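Local coordinates for hypothetical protein Cgl3021 (Corynebacterium glutamicum, PDB 2NSF) that isomerises maleylpyruvate in a mycothiol-dependent reaction, as a zinc-binding enzyme, at residues E225-Y238 against G246-P258. Residues are numbered along the deposited sequence; the frame is centred on the assembly and turned at random.
With SO4 (sulfate ion), chain D.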
loop_
_atom_site.group_PDB
_atom_site.type_symbol
_atom_site.label_atom_id
_atom_site.label_comp_id
_atom_site.label_asym_id
_atom_site.label_seq_id
_atom_site.Cartn_x
_atom_site.Cartn_y
_atom_site.Cartn_z
ATOM N N GLU A 225 3.745 -27.542 7.750
ATOM C CA GLU A 225 2.761 -26.482 7.758
ATOM C C GLU A 225 2.771 -25.711 9.068
ATOM O O GLU A 225 2.833 -26.294 10.152
ATOM C CB GLU A 225 1.362 -27.051 7.528
ATOM C CG GLU A 225 0.286 -25.984 7.490
ATOM C CD GLU A 225 -1.113 -26.552 7.561
ATOM O OE1 GLU A 225 -1.472 -27.149 8.598
ATOM O OE2 GLU A 225 -1.856 -26.400 6.574
ATOM N N VAL A 226 2.735 -24.390 8.954
ATOM C CA VAL A 226 2.683 -23.510 10.108
ATOM C C VAL A 226 1.535 -22.556 9.803
ATOM O O VAL A 226 1.590 -21.796 8.837
ATOM C CB VAL A 226 3.982 -22.709 10.291
ATOM C CG1 VAL A 226 3.840 -21.745 11.469
ATOM C CG2 VAL A 226 5.139 -23.662 10.531
ATOM N N VAL A 227 0.484 -22.622 10.614
ATOM C CA VAL A 227 -0.678 -21.771 10.415
ATOM C C VAL A 227 -0.669 -20.590 11.370
ATOM O O VAL A 227 -0.665 -20.767 12.592
ATOM C CB VAL A 227 -1.987 -22.562 10.625
ATOM C CG1 VAL A 227 -3.187 -21.682 10.309
ATOM C CG2 VAL A 227 -1.991 -23.797 9.742
ATOM N N VAL A 228 -0.643 -19.386 10.807
ATOM C CA VAL A 228 -0.666 -18.160 11.596
ATOM C C VAL A 228 -2.084 -17.638 11.432
ATOM O O VAL A 228 -2.490 -17.269 10.331
ATOM C CB VAL A 228 0.344 -17.127 11.060
ATOM C CG1 VAL A 228 0.177 -15.799 11.790
ATOM C CG2 VAL A 228 1.757 -17.656 11.246
ATOM N N SER A 229 -2.838 -17.610 12.527
ATOM C CA SER A 229 -4.229 -17.189 12.449
ATOM C C SER A 229 -4.632 -16.011 13.329
ATOM O O SER A 229 -3.969 -15.681 14.315
ATOM C CB SER A 229 -5.134 -18.379 12.772
ATOM O OG SER A 229 -4.868 -18.847 14.083
ATOM N N GLY A 230 -5.746 -15.394 12.950
ATOM C CA GLY A 230 -6.279 -14.261 13.685
ATOM C C GLY A 230 -7.394 -13.657 12.861
ATOM O O GLY A 230 -7.912 -14.305 11.952
ATOM N N SER A 231 -7.788 -12.427 13.174
ATOM C CA SER A 231 -8.825 -11.770 12.392
ATOM C C SER A 231 -8.124 -11.317 11.115
ATOM O O SER A 231 -6.897 -11.364 11.030
ATOM C CB SER A 231 -9.375 -10.549 13.130
ATOM O OG SER A 231 -8.365 -9.564 13.293
ATOM N N LEU A 232 -8.892 -10.866 10.132
ATOM C CA LEU A 232 -8.301 -10.419 8.876
ATOM C C LEU A 232 -7.317 -9.270 9.105
ATOM O O LEU A 232 -6.222 -9.258 8.542
ATOM C CB LEU A 232 -9.402 -9.993 7.903
ATOM C CG LEU A 232 -8.996 -9.626 6.476
ATOM C CD1 LEU A 232 -8.359 -10.828 5.778
ATOM C CD2 LEU A 232 -10.226 -9.153 5.717
ATOM N N ALA A 233 -7.696 -8.304 9.940
ATOM C CA ALA A 233 -6.803 -7.181 10.210
ATOM C C ALA A 233 -5.513 -7.702 10.842
ATOM O O ALA A 233 -4.421 -7.219 10.548
ATOM C CB ALA A 233 -7.476 -6.184 11.139
ATOM N N GLY A 234 -5.651 -8.704 11.705
ATOM C CA GLY A 234 -4.491 -9.276 12.363
ATOM C C GLY A 234 -3.514 -9.965 11.422
ATOM O O GLY A 234 -2.300 -9.763 11.532
ATOM N N ILE A 235 -4.014 -10.776 10.494
ATOM C CA ILE A 235 -3.097 -11.464 9.595
ATOM C C ILE A 235 -2.508 -10.529 8.557
ATOM O O ILE A 235 -1.393 -10.746 8.107
ATOM C CB ILE A 235 -3.743 -12.698 8.895
ATOM C CG1 ILE A 235 -4.918 -12.286 8.011
ATOM C CG2 ILE A 235 -4.179 -13.708 9.954
ATOM C CD1 ILE A 235 -5.438 -13.420 7.132
ATOM N N VAL A 236 -3.239 -9.482 8.184
ATOM C CA VAL A 236 -2.704 -8.538 7.214
ATOM C C VAL A 236 -1.605 -7.693 7.865
ATOM O O VAL A 236 -0.581 -7.437 7.240
ATOM C CB VAL A 236 -3.807 -7.640 6.618
ATOM C CG1 VAL A 236 -3.185 -6.566 5.712
ATOM C CG2 VAL A 236 -4.771 -8.498 5.800
ATOM N N ARG A 237 -1.796 -7.267 9.114
ATOM C CA ARG A 237 -0.744 -6.492 9.782
ATOM C C ARG A 237 0.504 -7.368 9.825
ATOM O O ARG A 237 1.619 -6.906 9.570
ATOM C CB ARG A 237 -1.139 -6.116 11.219
ATOM C CG ARG A 237 0.023 -5.542 12.046
ATOM C CD ARG A 237 -0.354 -5.287 13.509
ATOM N NE ARG A 237 -1.027 -4.002 13.711
ATOM C CZ ARG A 237 -0.416 -2.819 13.700
ATOM N NH1 ARG A 237 -1.115 -1.710 13.894
ATOM N NH2 ARG A 237 0.895 -2.742 13.500
ATOM N N TYR A 238 0.300 -8.641 10.151
ATOM C CA TYR A 238 1.393 -9.605 10.232
ATOM C C TYR A 238 2.077 -9.817 8.883
ATOM O O TYR A 238 3.301 -9.715 8.777
ATOM C CB TYR A 238 0.866 -10.953 10.751
ATOM C CG TYR A 238 1.860 -12.086 10.613
ATOM C CD1 TYR A 238 2.979 -12.172 11.442
ATOM C CD2 TYR A 238 1.697 -13.060 9.627
ATOM C CE1 TYR A 238 3.914 -13.202 11.293
ATOM C CE2 TYR A 238 2.624 -14.093 9.467
ATOM C CZ TYR A 238 3.729 -14.154 10.302
ATOM O OH TYR A 238 4.648 -15.167 10.146
ATOM N N GLY A 246 -1.568 -9.440 16.560
ATOM C CA GLY A 246 -2.909 -9.907 16.255
ATOM C C GLY A 246 -3.018 -11.339 15.772
ATOM O O GLY A 246 -4.067 -11.743 15.271
ATOM N N VAL A 247 -1.955 -12.122 15.927
ATOM C CA VAL A 247 -1.984 -13.507 15.460
ATOM C C VAL A 247 -1.324 -14.499 16.412
ATOM O O VAL A 247 -0.573 -14.114 17.309
ATOM C CB VAL A 247 -1.276 -13.635 14.092
ATOM C CG1 VAL A 247 -1.907 -12.689 13.080
ATOM C CG2 VAL A 247 0.204 -13.322 14.243
ATOM N N THR A 248 -1.613 -15.780 16.203
ATOM C CA THR A 248 -1.015 -16.857 16.994
ATOM C C THR A 248 -0.585 -17.937 16.010
ATOM O O THR A 248 -1.049 -17.956 14.865
ATOM C CB THR A 248 -1.997 -17.471 18.015
ATOM O OG1 THR A 248 -3.127 -18.028 17.333
ATOM C CG2 THR A 248 -2.463 -16.414 19.003
ATOM N N SER A 249 0.296 -18.830 16.451
ATOM C CA SER A 249 0.802 -19.898 15.594
ATOM C C SER A 249 0.357 -21.288 16.028
ATOM O O SER A 249 0.232 -21.572 17.217
ATOM C CB SER A 249 2.334 -19.856 15.553
ATOM O OG SER A 249 2.858 -20.970 14.853
ATOM N N SER A 250 0.126 -22.152 15.049
ATOM C CA SER A 250 -0.297 -23.522 15.306
ATOM C C SER A 250 0.823 -24.321 15.971
ATOM O O SER A 250 0.585 -25.395 16.522
ATOM C CB SER A 250 -0.700 -24.195 13.993
ATOM O OG SER A 250 0.392 -24.218 13.093
ATOM N N THR A 251 2.043 -23.792 15.910
ATOM C CA THR A 251 3.197 -24.455 16.515
ATOM C C THR A 251 3.589 -23.783 17.823
ATOM O O THR A 251 4.598 -24.140 18.437
ATOM C CB THR A 251 4.420 -24.417 15.587
ATOM O OG1 THR A 251 4.789 -23.053 15.344
ATOM C CG2 THR A 251 4.108 -25.100 14.266
ATOM N N GLY A 252 2.795 -22.801 18.240
ATOM C CA GLY A 252 3.074 -22.098 19.478
ATOM C C GLY A 252 4.008 -20.914 19.326
ATOM O O GLY A 252 4.158 -20.117 20.252
ATOM N N GLU A 253 4.640 -20.784 18.166
ATOM C CA GLU A 253 5.558 -19.673 17.942
ATOM C C GLU A 253 5.418 -19.099 16.533
ATOM O O GLU A 253 5.579 -19.807 15.544
ATOM C CB GLU A 253 6.995 -20.133 18.179
ATOM C CG GLU A 253 8.046 -19.039 18.056
ATOM C CD GLU A 253 8.584 -18.588 19.402
ATOM O OE1 GLU A 253 8.586 -19.410 20.344
ATOM O OE2 GLU A 253 9.020 -17.421 19.517
ATOM N N VAL A 254 5.121 -17.804 16.465
ATOM C CA VAL A 254 4.943 -17.102 15.198
ATOM C C VAL A 254 6.282 -16.763 14.551
ATOM O O VAL A 254 7.097 -16.043 15.125
ATOM C CB VAL A 254 4.145 -15.791 15.401
ATOM C CG1 VAL A 254 3.915 -15.104 14.066
ATOM C CG2 VAL A 254 2.817 -16.089 16.081
ATOM N N PRO A 255 6.526 -17.281 13.340
ATOM C CA PRO A 255 7.784 -17.007 12.646
ATOM C C PRO A 255 7.764 -15.638 11.995
ATOM O O PRO A 255 6.698 -15.057 11.797
ATOM C CB PRO A 255 7.847 -18.121 11.610
ATOM C CG PRO A 255 6.405 -18.287 11.238
ATOM C CD PRO A 255 5.705 -18.246 12.585
ATOM N N GLU A 256 8.941 -15.113 11.678
ATOM C CA GLU A 256 8.984 -13.832 11.001
ATOM C C GLU A 256 8.558 -14.136 9.576
ATOM O O GLU A 256 9.081 -15.047 8.936
ATOM C CB GLU A 256 10.389 -13.230 11.038
ATOM C CG GLU A 256 10.674 -12.498 12.339
ATOM C CD GLU A 256 9.591 -11.488 12.677
ATOM O OE1 GLU A 256 9.411 -10.522 11.903
ATOM O OE2 GLU A 256 8.913 -11.662 13.713
ATOM N N PRO A 257 7.580 -13.384 9.065
ATOM C CA PRO A 257 7.097 -13.604 7.704
ATOM C C PRO A 257 8.083 -13.163 6.638
ATOM O O PRO A 257 9.022 -12.406 6.913
ATOM C CB PRO A 257 5.822 -12.777 7.668
ATOM C CG PRO A 257 6.214 -11.582 8.497
ATOM C CD PRO A 257 6.896 -12.233 9.683
ATOM N N PRO A 258 7.898 -13.653 5.406
ATOM C CA PRO A 258 8.786 -13.272 4.311
ATOM C C PRO A 258 8.602 -11.769 4.120
ATOM O O PRO A 258 7.538 -11.228 4.414
ATOM C CB PRO A 258 8.235 -14.061 3.125
ATOM C CG PRO A 258 7.668 -15.283 3.769
ATOM C CD PRO A 258 6.979 -14.729 4.993
HETATM S S SO4 D . -4.833 -3.478 14.683
HETATM O O1 SO4 D . -4.557 -2.486 15.745
HETATM O O2 SO4 D . -5.779 -3.012 13.648
HETATM O O3 SO4 D . -3.629 -4.142 14.146
HETATM O O4 SO4 D . -5.543 -4.542 15.366
HETATM O O HOH W 1 1.231 -26.627 12.241
HETATM O O HOH W 2 -5.379 -16.262 16.974
HETATM O O HOH W 3 -6.559 -10.903 15.253
HETATM O O HOH W 4 -0.747 -9.080 13.791
#
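Tyr238 lays one face of its ring against Pro257. Pro257 CG makes a CH-pi contact 4.2 Å from the ring centroid, 23° off the normal. Val228 CG1, from the strand before the helix, lies over the opposite face, offset toward the rim. CG of Tyr238 is anti to the backbone N (chi1 169°), which swings the ring out from the helix to the 254-257 loop. There Val254 CG1 comes within 3.4 Å of Tyr238 CE1. Tyr238 OH donates to Pro255 O at 2.6 Å, coming in from above the plane of the carbonyl group.

Val247 fills the angle between strand and helix. Its CB and CG2 press on Val228 CG1, both at 3.5 Å, which is tight. Its CG1 reaches the helix beside Gly234 O and Ile235 CG2.

The strands 226-230 and 247-249 run antiparallel. Ser229 and Thr248 form a hydrogen-bonded pair, with Ser229 N to Thr248 O and Thr248 N to Ser229 O both 3.0 Å. Beyond it, Ser250 grips Val227 twice: its N donates to Val227 O, and its OG accepts from Val227 N at 2.9 Å, nearly straight at the hydrogen (168°). Ser250 lies in the type I turn 249-252. Water bridges Gly234 O to Gly246 N where 246-258 starts beside the helix.

In this part of the MDMPI C-terminal domain, away from the zinc site, the proline-rich loop closes over a strand, a helix and an antiparallel return strand. Strand 226-230 also pairs with strand 206-210; 247-249 is an outermost strand of the mixed sheet within this chain. Helix 232-239 begins after Ser231, the N-cap, and its Leu232 packs on helix 183-199.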